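Local atomic coordinates of 6-phosphogluconolactonase (Thermotoga maritima, PDB entry 1VL1), a protein that hydrolyses 6-phosphogluconolactone to 6-phosphogluconate, the second step in the oxidative stage of the pentose phosphate pathway. Residues A[50-55]-A[141-146]. Residues are numbered along the deposited sequence; the frame is centred on the assembly and turned at random.
Sequences VLAGGR and AILGMG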
loop_
_atom_site.group_PDB
_atom_site.type_symbol
_atom_site.label_atom_id
_atom_site.label_comp_id
_atom_site.label_asym_id
_atom_site.label_seq_id
_atom_site.Cartn_x
_atom_site.Cartn_y
_atom_site.Cartn_z
ATOM N N VAL A 50 -1.699 -0.604 5.653
ATOM C CA VAL A 50 -2.012 -0.864 4.245
ATOM C C VAL A 50 -0.689 -1.065 3.489
ATOM O O VAL A 50 0.269 -0.298 3.716
ATOM C CB VAL A 50 -2.748 0.292 3.585
ATOM C CG1 VAL A 50 -2.847 0.080 2.061
ATOM C CG2 VAL A 50 -4.114 0.442 4.175
ATOM N N LEU A 51 -0.621 -2.129 2.685
ATOM C CA LEU A 51 0.583 -2.461 1.900
ATOM C C LEU A 51 0.286 -2.540 0.404
ATOM O O LEU A 51 -0.611 -3.276 -0.007
ATOM C CB LEU A 51 1.101 -3.822 2.308
ATOM C CG LEU A 51 1.427 -4.052 3.757
ATOM C CD1 LEU A 51 1.865 -5.526 4.000
ATOM C CD2 LEU A 51 2.447 -3.053 4.279
ATOM N N ALA A 52 1.088 -1.832 -0.405
ATOM C CA ALA A 52 1.128 -2.016 -1.838
ATOM C C ALA A 52 2.037 -3.194 -2.156
ATOM O O ALA A 52 2.997 -3.500 -1.422
ATOM C CB ALA A 52 1.637 -0.802 -2.518
ATOM N N GLY A 53 1.807 -3.832 -3.294
ATOM C CA GLY A 53 2.796 -4.747 -3.840
ATOM C C GLY A 53 3.802 -3.987 -4.711
ATOM O O GLY A 53 4.003 -2.772 -4.560
ATOM N N GLY A 54 4.464 -4.705 -5.590
ATOM C CA GLY A 54 5.357 -4.125 -6.574
ATOM C C GLY A 54 6.814 -4.183 -6.217
ATOM O O GLY A 54 7.201 -4.530 -5.112
ATOM N N ARG A 55 7.627 -3.786 -7.173
ATOM C CA ARG A 55 9.050 -4.073 -7.099
ATOM C C ARG A 55 9.767 -3.300 -6.039
ATOM O O ARG A 55 10.791 -3.763 -5.563
ATOM C CB ARG A 55 9.692 -3.854 -8.459
ATOM C CG ARG A 55 9.093 -4.868 -9.450
ATOM C CD ARG A 55 9.743 -4.943 -10.815
ATOM N NE ARG A 55 9.321 -3.854 -11.713
ATOM C CZ ARG A 55 10.027 -3.488 -12.781
ATOM N NH1 ARG A 55 11.164 -4.109 -13.072
ATOM N NH2 ARG A 55 9.615 -2.506 -13.551
ATOM N N ALA A 141 0.072 3.664 5.619
ATOM C CA ALA A 141 -0.062 3.094 4.312
ATOM C C ALA A 141 1.328 3.147 3.671
ATOM O O ALA A 141 1.958 4.179 3.674
ATOM C CB ALA A 141 -1.068 3.837 3.471
ATOM N N ILE A 142 1.805 2.017 3.214
ATOM C CA ILE A 142 3.105 1.885 2.521
ATOM C C ILE A 142 2.813 1.600 1.060
ATOM O O ILE A 142 2.376 0.478 0.653
ATOM C CB ILE A 142 4.002 0.774 3.163
ATOM C CG1 ILE A 142 4.159 0.988 4.661
ATOM C CG2 ILE A 142 5.375 0.733 2.486
ATOM C CD1 ILE A 142 4.795 -0.148 5.426
ATOM N N LEU A 143 3.027 2.627 0.246
ATOM C CA LEU A 143 2.579 2.613 -1.119
ATOM C C LEU A 143 3.702 2.794 -2.086
ATOM O O LEU A 143 4.746 3.398 -1.724
ATOM C CB LEU A 143 1.577 3.754 -1.320
ATOM C CG LEU A 143 0.341 3.687 -0.439
ATOM C CD1 LEU A 143 -0.567 4.922 -0.699
ATOM C CD2 LEU A 143 -0.420 2.373 -0.652
ATOM N N GLY A 144 3.562 2.195 -3.268
ATOM C CA GLY A 144 4.393 2.513 -4.437
ATOM C C GLY A 144 3.728 3.492 -5.375
ATOM O O GLY A 144 2.595 3.923 -5.152
ATOM N N MET A 145 4.432 3.861 -6.423
ATOM C CA MET A 145 3.831 4.641 -7.499
ATOM C C MET A 145 4.435 4.161 -8.783
ATOM O O MET A 145 5.612 3.929 -8.851
ATOM C CB MET A 145 4.175 6.119 -7.322
ATOM C CG MET A 145 3.689 6.986 -8.449
ATOM S SD MET A 145 4.217 8.712 -8.370
ATOM C CE MET A 145 5.881 8.489 -8.905
ATOM N N GLY A 146 3.608 3.962 -9.785
ATOM C CA GLY A 146 4.052 3.542 -11.062
ATOM C C GLY A 146 4.759 4.647 -11.796
ATOM O O GLY A 146 4.621 5.819 -11.450
#
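The CB of A52 packs obliquely beside the 143-144 peptide, on its L143 CA and G144 N side, 3.6 Å from G144 N, near the C-terminal ends of two neighbouring parallel strands of the Rossmann-like sheet, 47-51 and 140-143. Behind it the strands pair V50 with A141 and L51 with I142. On the face shared by V50 and A141, V50 CB meets A141 CB at 3.9 Å. L143 continues the same apolar layer by turning its CD2 back to V50 CG1 (4.3 Å). On the other face L51 and I142 lie side by side. L51 CG and I142 CG1 are both anti to their own carbonyl carbons (chi1 -56° and -53°), which brings L51 CD2 and I142 CD1 within 3.9 Å; I96, L100 and F101 of helix 92-101 pack on L51 from beyond. Farther along, the chains part, through G53 and G54 on one side and G144 and G146 on the other, and R55 N binds a citrate, probably from the crystallisation liquor, near G144. The backbone of I142 is held by segment 50-55 through both its N-H and its carbonyl: the N-H points almost straight at V50 O, and the carbonyl O receives A52 N at 2.8 Å, with a C=O...N angle of 172°.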